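Local coordinates for protein lactate dehydrogenase, adjacent gene encodes predicted malate dehydrogenase (Cryptosporidium parvum, PDB 4ND2) that probably catalyses the NAD-dependent interconversion of (S)-lactate and pyruvate, and is caught here with pyruvate and an analogue of the cofactor, at residues V76-S81 and R99-V104; E92-N97 and K311-A316; C257-S262 and M272-I277. All coordinates share one frame; numbering follows the deposited sequence.

Contact 1. Residues V76-S81 and R99-V104; sequences VIITAS and RILDSV. With A3D (3-acetylpyridine adenine dinucleotide), chain C.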
loop_
_atom_site.group_PDB
_atom_site.type_symbol
_atom_site.label_atom_id
_atom_site.label_comp_id
_atom_site.label_asym_id
_atom_site.label_seq_id
_atom_site.Cartn_x
_atom_site.Cartn_y
_atom_site.Cartn_z
ATOM N N VAL A 76 3.456 22.137 7.480
ATOM C CA VAL A 76 4.595 22.321 8.367
ATOM C C VAL A 76 4.308 21.570 9.660
ATOM O O VAL A 76 3.297 21.826 10.312
ATOM C CB VAL A 76 4.847 23.808 8.681
ATOM C CG1 VAL A 76 5.970 23.960 9.702
ATOM C CG2 VAL A 76 5.178 24.573 7.407
ATOM N N ILE A 77 5.186 20.634 10.014
ATOM C CA ILE A 77 5.052 19.876 11.252
ATOM C C ILE A 77 6.171 20.297 12.205
ATOM O O ILE A 77 7.353 20.156 11.885
ATOM C CB ILE A 77 5.092 18.353 11.003
ATOM C CG1 ILE A 77 4.064 17.963 9.934
ATOM C CG2 ILE A 77 4.817 17.598 12.295
ATOM C CD1 ILE A 77 4.142 16.520 9.488
ATOM N N ILE A 78 5.788 20.824 13.367
ATOM C CA ILE A 78 6.743 21.388 14.325
ATOM C C ILE A 78 7.051 20.396 15.442
ATOM O O ILE A 78 6.191 20.087 16.269
ATOM C CB ILE A 78 6.219 22.708 14.938
ATOM C CG1 ILE A 78 5.802 23.678 13.830
ATOM C CG2 ILE A 78 7.283 23.343 15.831
ATOM C CD1 ILE A 78 5.220 24.986 14.327
ATOM N N THR A 79 8.288 19.905 15.456
ATOM C CA THR A 79 8.755 18.977 16.482
ATOM C C THR A 79 9.858 19.583 17.356
ATOM O O THR A 79 10.293 18.952 18.316
ATOM C CB THR A 79 9.304 17.679 15.852
ATOM O OG1 THR A 79 10.637 17.892 15.369
ATOM C CG2 THR A 79 8.421 17.213 14.706
ATOM N N ALA A 80 10.296 20.800 17.032
ATOM C CA ALA A 80 11.448 21.416 17.692
ATOM C C ALA A 80 11.213 21.574 19.188
ATOM O O ALA A 80 10.127 21.962 19.617
ATOM C CB ALA A 80 11.761 22.764 17.063
ATOM N N SER A 81 12.241 21.271 19.973
ATOM C CA SER A 81 12.130 21.269 21.424
ATOM C C SER A 81 13.497 21.350 22.088
ATOM O O SER A 81 14.497 20.898 21.524
ATOM C CB SER A 81 11.425 19.991 21.884
ATOM O OG SER A 81 11.401 19.880 23.297
ATOM N N ARG A 99 9.725 29.867 23.450
ATOM C CA ARG A 99 10.750 30.680 22.800
ATOM C C ARG A 99 11.176 30.101 21.449
ATOM O O ARG A 99 11.375 30.844 20.491
ATOM C CB ARG A 99 11.967 30.838 23.719
ATOM C CG ARG A 99 11.700 31.671 24.969
ATOM C CD ARG A 99 11.359 33.113 24.622
ATOM N NE ARG A 99 12.364 33.686 23.723
ATOM C CZ ARG A 99 12.139 34.629 22.806
ATOM N NH1 ARG A 99 10.927 35.147 22.624
ATOM N NH2 ARG A 99 13.147 35.057 22.052
ATOM N N ILE A 100 11.306 28.781 21.368
ATOM C CA ILE A 100 11.603 28.129 20.091
ATOM C C ILE A 100 10.512 28.444 19.071
ATOM O O ILE A 100 10.809 28.822 17.936
ATOM C CB ILE A 100 11.763 26.600 20.244
ATOM C CG1 ILE A 100 13.068 26.285 20.977
ATOM C CG2 ILE A 100 11.753 25.912 18.881
ATOM C CD1 ILE A 100 13.209 24.838 21.397
ATOM N N LEU A 101 9.255 28.304 19.484
ATOM C CA LEU A 101 8.123 28.527 18.579
ATOM C C LEU A 101 8.004 29.972 18.089
ATOM O O LEU A 101 7.490 30.203 16.995
ATOM C CB LEU A 101 6.807 28.051 19.211
ATOM C CG LEU A 101 6.421 26.598 18.904
ATOM C CD1 LEU A 101 7.549 25.611 19.179
ATOM C CD2 LEU A 101 5.182 26.210 19.694
ATOM N N ASP A 102 8.489 30.933 18.878
ATOM C CA ASP A 102 8.585 32.326 18.419
ATOM C C ASP A 102 9.430 32.401 17.153
ATOM O O ASP A 102 9.046 33.046 16.179
ATOM C CB ASP A 102 9.215 33.233 19.486
ATOM C CG ASP A 102 8.355 33.383 20.722
ATOM O OD1 ASP A 102 8.924 33.645 21.802
ATOM O OD2 ASP A 102 7.118 33.245 20.628
ATOM N N SER A 103 10.583 31.737 17.180
ATOM C CA SER A 103 11.491 31.706 16.035
ATOM C C SER A 103 10.882 30.941 14.856
ATOM O O SER A 103 10.945 31.402 13.716
ATOM C CB SER A 103 12.832 31.085 16.438
ATOM O OG SER A 103 13.750 31.099 15.360
ATOM N N VAL A 104 10.280 29.786 15.132
ATOM C CA VAL A 104 9.640 28.989 14.079
ATOM C C VAL A 104 8.523 29.784 13.400
ATOM O O VAL A 104 8.370 29.733 12.179
ATOM C CB VAL A 104 9.073 27.652 14.616
ATOM C CG1 VAL A 104 8.350 26.888 13.513
ATOM C CG2 VAL A 104 10.184 26.787 15.197
HETATM P PA A3D C . 14.355 15.388 20.210
HETATM O O1A A3D C . 14.745 14.021 19.719
HETATM O O2A A3D C . 15.139 16.023 21.327
HETATM O O5B A3D C . 14.362 16.393 18.963
HETATM C C5B A3D C . 14.214 17.801 19.111
HETATM C C4B A3D C . 14.932 18.459 17.944
HETATM O O4B A3D C . 14.607 19.850 17.892
HETATM C C3B A3D C . 16.453 18.357 18.058
HETATM O O3B A3D C . 17.008 17.684 16.923
HETATM C C2B A3D C . 16.927 19.796 18.140
HETATM O O2B A3D C . 18.168 20.038 17.471
HETATM C C1B A3D C . 15.782 20.548 17.488
HETATM N N9A A3D C . 15.729 21.978 17.859
HETATM C C8A A3D C . 16.025 22.542 19.046
HETATM N N7A A3D C . 15.854 23.886 18.981
HETATM C C5A A3D C . 15.449 24.188 17.737
HETATM C C6A A3D C . 15.089 25.413 16.996
HETATM N N6A A3D C . 15.134 26.629 17.593
HETATM N N1A A3D C . 14.713 25.273 15.702
HETATM C C2A A3D C . 14.660 24.076 15.085
HETATM N N3A A3D C . 14.976 22.924 15.704
HETATM C C4A A3D C . 15.367 22.922 17.002
HETATM O O3 A3D C . 12.805 15.420 20.664
HETATM P PN A3D C . 11.642 14.464 20.073
HETATM O O1N A3D C . 11.720 13.133 20.766
HETATM O O2N A3D C . 11.648 14.518 18.570
HETATM O O5D A3D C . 10.332 15.243 20.582
HETATM C C5D A3D C . 10.047 16.534 20.053
HETATM C C4D A3D C . 8.916 17.216 20.814
HETATM O O4D A3D C . 7.693 16.494 20.624
HETATM C C3D A3D C . 9.147 17.288 22.321
HETATM O O3D A3D C . 8.776 18.578 22.806
HETATM C C2D A3D C . 8.213 16.248 22.894
HETATM O O2D A3D C . 7.761 16.544 24.219
HETATM C C1D A3D C . 7.071 16.307 21.896
HETATM N N1N A3D C . 6.215 15.122 21.899
HETATM C C2N A3D C . 4.887 15.304 21.925
HETATM C C3N A3D C . 4.020 14.220 21.930
HETATM C C7N A3D C . 2.536 14.423 21.957
HETATM O O7N A3D C . 1.826 13.441 22.029
HETATM C C8N A3D C . 1.953 15.801 21.882
HETATM C C4N A3D C . 4.546 12.935 21.902
HETATM C C5N A3D C . 5.922 12.770 21.871
HETATM C C6N A3D C . 6.743 13.890 21.872
#
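I78 and V104 reach toward each other tip to tip, with I78 CD1 3.8 Å from V104 CG1. I78 is at the end of strand 75-78, and V104 sits on helix 94-111. The second branch of I78 goes elsewhere: CG2, anti to the backbone N, meets L101 CD1 at 4.1 Å. The forked end of I78 is thus received by two helix residues, V104 at CD1 and L101 at CG2. F131 of helix 124-135 packs on both I78 and V104.

Past the strand end the small A80 takes over. Its CB is a low bump that meets I100 CG2 at 3.6 Å. The same methyl lies 3.5 Å from A3D N3A, in the adenine. I100 curves around this spot. With chi1 at -71°, its CG2 turns to A80, while CD1 reaches the backbone carbon C of S81 at 3.6 Å. The isoleucine also touches the adenine, with CD1 3.7 Å from A3D N7A.

S81 turns its CB away from the helix and toward the cofactor. Its OG is 3.0 Å from A3D O3D and also hydrogen-bonds to N97. S81 N makes a weak bond to A3D O4B.

The contact between strand and helix is wholly apolar. In this contact the groups that hydrogen-bond to the cofactor come from the loop at S81. The adenine meets apolar A80 and I100, so here it is held by packing.

Contact 2. Residues E92-N97 and K311-A316; sequences ELLFGN and KVLDNA. With A3D (3-acetylpyridine adenine dinucleotide), chain C.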
loop_
_atom_site.group_PDB
_atom_site.type_symbol
_atom_site.label_atom_id
_atom_site.label_comp_id
_atom_site.label_asym_id
_atom_site.label_seq_id
_atom_site.Cartn_x
_atom_site.Cartn_y
_atom_site.Cartn_z
ATOM N N GLU A 92 6.861 21.119 31.940
ATOM C CA GLU A 92 8.238 21.472 32.301
ATOM C C GLU A 92 8.997 22.126 31.140
ATOM O O GLU A 92 9.929 22.897 31.363
ATOM C CB GLU A 92 9.000 20.234 32.772
ATOM C CG GLU A 92 8.514 19.673 34.101
ATOM C CD GLU A 92 9.013 18.265 34.364
ATOM O OE1 GLU A 92 8.344 17.535 35.127
ATOM O OE2 GLU A 92 10.068 17.882 33.809
ATOM N N LEU A 93 8.590 21.815 29.911
ATOM C CA LEU A 93 9.217 22.365 28.708
ATOM C C LEU A 93 8.612 23.701 28.265
ATOM O O LEU A 93 9.027 24.253 27.245
ATOM C CB LEU A 93 9.093 21.360 27.554
ATOM C CG LEU A 93 9.559 19.925 27.820
ATOM C CD1 LEU A 93 9.244 19.034 26.626
ATOM C CD2 LEU A 93 11.046 19.893 28.143
ATOM N N LEU A 94 7.648 24.217 29.030
ATOM C CA LEU A 94 6.854 25.383 28.632
ATOM C C LEU A 94 7.681 26.593 28.186
ATOM O O LEU A 94 7.526 27.071 27.064
ATOM C CB LEU A 94 5.932 25.805 29.783
ATOM C CG LEU A 94 5.041 27.032 29.573
ATOM C CD1 LEU A 94 4.035 26.782 28.463
ATOM C CD2 LEU A 94 4.335 27.391 30.872
ATOM N N PHE A 95 8.546 27.084 29.070
ATOM C CA PHE A 95 9.233 28.357 28.835
ATOM C C PHE A 95 10.205 28.278 27.661
ATOM O O PHE A 95 10.227 29.166 26.810
ATOM C CB PHE A 95 9.964 28.830 30.100
ATOM C CG PHE A 95 9.054 29.083 31.277
ATOM C CD1 PHE A 95 9.314 28.501 32.510
ATOM C CD2 PHE A 95 7.936 29.901 31.152
ATOM C CE1 PHE A 95 8.480 28.729 33.595
ATOM C CE2 PHE A 95 7.101 30.134 32.233
ATOM C CZ PHE A 95 7.372 29.547 33.455
ATOM N N GLY A 96 10.994 27.211 27.615
ATOM C CA GLY A 96 11.970 27.021 26.547
ATOM C C GLY A 96 11.341 26.814 25.180
ATOM O O GLY A 96 11.776 27.405 24.194
ATOM N N ASN A 97 10.308 25.980 25.112
ATOM C CA ASN A 97 9.683 25.670 23.824
ATOM C C ASN A 97 8.829 26.805 23.274
ATOM O O ASN A 97 8.723 26.962 22.058
ATOM C CB ASN A 97 8.887 24.367 23.909
ATOM C CG ASN A 97 9.787 23.150 24.027
ATOM O OD1 ASN A 97 11.006 23.246 23.864
ATOM N ND2 ASN A 97 9.194 22.000 24.307
ATOM N N LYS A 311 -1.796 30.658 31.540
ATOM C CA LYS A 311 -1.584 31.865 32.346
ATOM C C LYS A 311 -0.161 31.939 32.900
ATOM O O LYS A 311 0.402 33.027 33.030
ATOM C CB LYS A 311 -2.612 31.945 33.477
ATOM C CG LYS A 311 -4.004 32.320 32.987
ATOM C CD LYS A 311 -5.083 31.958 33.994
ATOM C CE LYS A 311 -6.469 32.235 33.433
ATOM N NZ LYS A 311 -7.542 31.649 34.282
ATOM N N VAL A 312 0.415 30.781 33.219
ATOM C CA VAL A 312 1.821 30.695 33.611
ATOM C C VAL A 312 2.715 31.215 32.478
ATOM O O VAL A 312 3.684 31.936 32.727
ATOM C CB VAL A 312 2.225 29.248 33.984
ATOM C CG1 VAL A 312 3.737 29.119 34.151
ATOM C CG2 VAL A 312 1.516 28.801 35.257
ATOM N N LEU A 313 2.377 30.856 31.240
ATOM C CA LEU A 313 3.127 31.305 30.067
ATOM C C LEU A 313 2.996 32.811 29.854
ATOM O O LEU A 313 3.980 33.484 29.545
ATOM C CB LEU A 313 2.665 30.561 28.810
ATOM C CG LEU A 313 3.407 30.875 27.505
ATOM C CD1 LEU A 313 4.914 30.733 27.673
ATOM C CD2 LEU A 313 2.904 29.977 26.386
ATOM N N ASP A 314 1.781 33.332 30.021
ATOM C CA ASP A 314 1.529 34.772 29.911
ATOM C C ASP A 314 2.363 35.583 30.909
ATOM O O ASP A 314 2.702 36.734 30.637
ATOM C CB ASP A 314 0.041 35.083 30.117
ATOM C CG ASP A 314 -0.833 34.587 28.973
ATOM O OD1 ASP A 314 -0.323 34.405 27.847
ATOM O OD2 ASP A 314 -2.044 34.388 29.202
ATOM N N ASN A 315 2.684 34.979 32.053
ATOM C CA ASN A 315 3.529 35.606 33.069
ATOM C C ASN A 315 4.909 34.948 33.149
ATOM O O ASN A 315 5.447 34.743 34.238
ATOM C CB ASN A 315 2.840 35.538 34.435
ATOM C CG ASN A 315 1.438 36.112 34.409
ATOM O OD1 ASN A 315 1.180 37.123 33.755
ATOM N ND2 ASN A 315 0.520 35.470 35.122
ATOM N N ALA A 316 5.476 34.622 31.990
ATOM C CA ALA A 316 6.803 34.011 31.921
ATOM C C ALA A 316 7.879 35.079 32.129
ATOM O O ALA A 316 7.651 36.250 31.819
ATOM C CB ALA A 316 6.995 33.317 30.581
HETATM P PA A3D C . 14.355 15.388 20.210
HETATM O O1A A3D C . 14.745 14.021 19.719
HETATM O O2A A3D C . 15.139 16.023 21.327
HETATM O O5B A3D C . 14.362 16.393 18.963
HETATM C C5B A3D C . 14.214 17.801 19.111
HETATM C C4B A3D C . 14.932 18.459 17.944
HETATM O O4B A3D C . 14.607 19.850 17.892
HETATM C C3B A3D C . 16.453 18.357 18.058
HETATM O O3B A3D C . 17.008 17.684 16.923
HETATM C C2B A3D C . 16.927 19.796 18.140
HETATM O O2B A3D C . 18.168 20.038 17.471
HETATM C C1B A3D C . 15.782 20.548 17.488
HETATM N N9A A3D C . 15.729 21.978 17.859
HETATM C C8A A3D C . 16.025 22.542 19.046
HETATM N N7A A3D C . 15.854 23.886 18.981
HETATM C C5A A3D C . 15.449 24.188 17.737
HETATM C C6A A3D C . 15.089 25.413 16.996
HETATM N N6A A3D C . 15.134 26.629 17.593
HETATM N N1A A3D C . 14.713 25.273 15.702
HETATM C C2A A3D C . 14.660 24.076 15.085
HETATM N N3A A3D C . 14.976 22.924 15.704
HETATM C C4A A3D C . 15.367 22.922 17.002
HETATM O O3 A3D C . 12.805 15.420 20.664
HETATM P PN A3D C . 11.642 14.464 20.073
HETATM O O1N A3D C . 11.720 13.133 20.766
HETATM O O2N A3D C . 11.648 14.518 18.570
HETATM O O5D A3D C . 10.332 15.243 20.582
HETATM C C5D A3D C . 10.047 16.534 20.053
HETATM C C4D A3D C . 8.916 17.216 20.814
HETATM O O4D A3D C . 7.693 16.494 20.624
HETATM C C3D A3D C . 9.147 17.288 22.321
HETATM O O3D A3D C . 8.776 18.578 22.806
HETATM C C2D A3D C . 8.213 16.248 22.894
HETATM O O2D A3D C . 7.761 16.544 24.219
HETATM C C1D A3D C . 7.071 16.307 21.896
HETATM N N1N A3D C . 6.215 15.122 21.899
HETATM C C2N A3D C . 4.887 15.304 21.925
HETATM C C3N A3D C . 4.020 14.220 21.930
HETATM C C7N A3D C . 2.536 14.423 21.957
HETATM O O7N A3D C . 1.826 13.441 22.029
HETATM C C8N A3D C . 1.953 15.801 21.882
HETATM C C4N A3D C . 4.546 12.935 21.902
HETATM C C5N A3D C . 5.922 12.770 21.871
HETATM C C6N A3D C . 6.743 13.890 21.872
#
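L94 faces the end of helix 293-314 and spreads its two methyls over neighbouring residues. CD2 meets V312 CG1 at 3.8 Å, and CD1 meets L313 CD2 at 4.0 Å. With chi1 at 179°, CG is anti to the backbone N, which carries the fork across to the other helix. L94 is buried, so this is the inner part of the contact. V126 of helix 124-135 packs on both L94 and L313, and P123 and M127 also touch L94.

F95 makes the outer part, on the solvent side. The F95 and V312 side chains cross at about a right angle, and V312 CG1 comes to the ring obliquely, 3.7 Å from F95 CZ. The V312 methyl therefore touches both L94 and F95. The A316 methyl also approaches the ring obliquely, 3.6 Å from F95 CE2. V312 O lies in the ring plane at its edge. F95 and V312 are exposed, and A316 is partly exposed, just beyond the helix end.

On the cofactor side, L93 CD1 is 3.8 Å from A3D O2D, and N97 hydrogen-bonds to I82 and N122. The arrangement is one of helix against helix between domains: the C-terminal helix of the lactate dehydrogenase fold packs on the start of a Rossmann-domain helix.

Contact 3. Residues C257-S262 and M272-I277; sequences CSAFCS and MGVPTI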
loop_
_atom_site.group_PDB
_atom_site.type_symbol
_atom_site.label_atom_id
_atom_site.label_comp_id
_atom_site.label_asym_id
_atom_site.label_seq_id
_atom_site.Cartn_x
_atom_site.Cartn_y
_atom_site.Cartn_z
ATOM N N CYS A 257 -7.848 16.228 17.530
ATOM C CA CYS A 257 -6.629 17.030 17.603
ATOM C C CYS A 257 -6.887 18.318 18.382
ATOM O O CYS A 257 -8.041 18.665 18.665
ATOM C CB CYS A 257 -6.099 17.338 16.196
ATOM S SG CYS A 257 -7.085 18.493 15.221
ATOM N N SER A 258 -5.810 19.010 18.743
ATOM C CA SER A 258 -5.928 20.272 19.460
ATOM C C SER A 258 -6.278 21.358 18.449
ATOM O O SER A 258 -5.440 21.748 17.632
ATOM C CB SER A 258 -4.636 20.603 20.208
ATOM O OG SER A 258 -4.816 21.728 21.054
ATOM N N ALA A 259 -7.529 21.813 18.491
ATOM C CA ALA A 259 -8.039 22.799 17.541
ATOM C C ALA A 259 -8.764 23.925 18.267
ATOM O O ALA A 259 -9.163 23.776 19.422
ATOM C CB ALA A 259 -8.974 22.133 16.546
ATOM N N PHE A 260 -8.936 25.047 17.574
ATOM C CA PHE A 260 -9.582 26.223 18.154
ATOM C C PHE A 260 -11.098 26.020 18.216
ATOM O O PHE A 260 -11.785 26.074 17.194
ATOM C CB PHE A 260 -9.230 27.480 17.353
ATOM C CG PHE A 260 -9.593 28.763 18.049
ATOM C CD1 PHE A 260 -10.603 29.581 17.554
ATOM C CD2 PHE A 260 -8.925 29.156 19.202
ATOM C CE1 PHE A 260 -10.936 30.765 18.195
ATOM C CE2 PHE A 260 -9.254 30.339 19.849
ATOM C CZ PHE A 260 -10.261 31.143 19.344
ATOM N N CYS A 261 -11.597 25.784 19.427
ATOM C CA CYS A 261 -12.998 25.444 19.663
ATOM C C CYS A 261 -13.765 26.661 20.188
ATOM O O CYS A 261 -13.457 27.170 21.271
ATOM C CB CYS A 261 -13.069 24.296 20.668
ATOM S SG CYS A 261 -14.717 23.603 20.902
ATOM N N SER A 262 -14.763 27.115 19.427
ATOM C CA SER A 262 -15.457 28.381 19.716
ATOM C C SER A 262 -16.954 28.264 20.019
ATOM O O SER A 262 -17.483 29.060 20.794
ATOM C CB SER A 262 -15.262 29.358 18.554
ATOM O OG SER A 262 -13.923 29.816 18.505
ATOM N N MET A 272 -8.028 23.119 22.338
ATOM C CA MET A 272 -8.057 21.885 23.121
ATOM C C MET A 272 -8.421 20.687 22.245
ATOM O O MET A 272 -8.898 20.850 21.122
ATOM C CB MET A 272 -9.047 22.005 24.283
ATOM C CG MET A 272 -10.510 22.060 23.870
ATOM S SD MET A 272 -11.620 22.035 25.290
ATOM C CE MET A 272 -13.208 21.948 24.471
ATOM N N GLY A 273 -8.200 19.489 22.775
ATOM C CA GLY A 273 -8.509 18.258 22.060
ATOM C C GLY A 273 -9.996 18.081 21.805
ATOM O O GLY A 273 -10.786 18.001 22.745
ATOM N N VAL A 274 -10.369 18.025 20.528
ATOM C CA VAL A 274 -11.751 17.784 20.111
ATOM C C VAL A 274 -11.768 16.979 18.813
ATOM O O VAL A 274 -10.778 16.984 18.079
ATOM C CB VAL A 274 -12.521 19.102 19.869
ATOM C CG1 VAL A 274 -12.781 19.824 21.182
ATOM C CG2 VAL A 274 -11.772 20.007 18.894
ATOM N N PRO A 275 -12.894 16.296 18.516
ATOM C CA PRO A 275 -13.019 15.641 17.210
ATOM C C PRO A 275 -13.267 16.654 16.091
ATOM O O PRO A 275 -14.304 17.321 16.080
ATOM C CB PRO A 275 -14.226 14.701 17.382
ATOM C CG PRO A 275 -14.633 14.786 18.818
ATOM C CD PRO A 275 -14.081 16.068 19.356
ATOM N N THR A 276 -12.310 16.779 15.176
ATOM C CA THR A 276 -12.417 17.712 14.060
ATOM C C THR A 276 -12.658 16.964 12.758
ATOM O O THR A 276 -12.469 15.752 12.688
ATOM C CB THR A 276 -11.122 18.530 13.876
ATOM O OG1 THR A 276 -10.080 17.675 13.389
ATOM C CG2 THR A 276 -10.685 19.171 15.185
ATOM N N ILE A 277 -13.074 17.704 11.736
ATOM C CA ILE A 277 -13.035 17.236 10.359
ATOM C C ILE A 277 -11.893 17.986 9.677
ATOM O O ILE A 277 -11.890 19.216 9.663
ATOM C CB ILE A 277 -14.351 17.531 9.608
ATOM C CG1 ILE A 277 -15.551 16.915 10.340
ATOM C CG2 ILE A 277 -14.276 17.027 8.172
ATOM C CD1 ILE A 277 -15.462 15.416 10.534
#
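C257 and V274 form a hydrogen-bonded antiparallel pair. C257 N gives to V274 O at 3.1 Å, and V274 N gives to C257 O at 3.0 Å. A259 and M272 make a second such pair, with A259 N 3.1 Å from M272 O and M272 N 3.2 Å from A259 O. Between them S258 and G273 are a non-hydrogen-bonded pair, with CA atoms only 4.2 Å apart. Two CA-H...O contacts add to the ladder, from G273 to C257 O and from S258 to M272 O.

The apolar contacts lie on the face that carries C257, A259, M272 and V274. T276 CG2 touches both A259 CB and C257 SG, at 3.7 Å each. C261 SG is 4.2 Å from M272 CE and also touches V274 CG1. At the far end I277 packs on V164 of the second subunit.

Two side chains make polar bonds. S258 OG bonds to D125 OD1. T276 OG1 bonds to V255 O, further back on strand 253-261.

The short strand segments run at 94° to each other, far from antiparallel, so the pair is strongly twisted. This is a beta hairpin of strands 253-261 and 270-279, to which strand 284-286 adds a third antiparallel strand in the C-terminal alpha/beta domain.

Contacts 1 and 2 share helix 94-111 and have centres 14 Å apart. They meet at S81 and N97, and both touch the cofactor analogue. Contact 1 lies within the Rossmann domain, in the beta-alpha-beta unit of strands 75-78 and 116-119. Contact 2 ties that domain to the last helix, 293-314. Contact 3 is in the C-terminal domain, with its centre about 20 Å from that of contact 1 and 22 Å from that of contact 2. Along the chain, contacts 1 and 2 interleave, and contact 3 falls between the two halves of contact 2. The chain thus returns to the cofactor-binding domain at its end, after passing through the C-terminal domain.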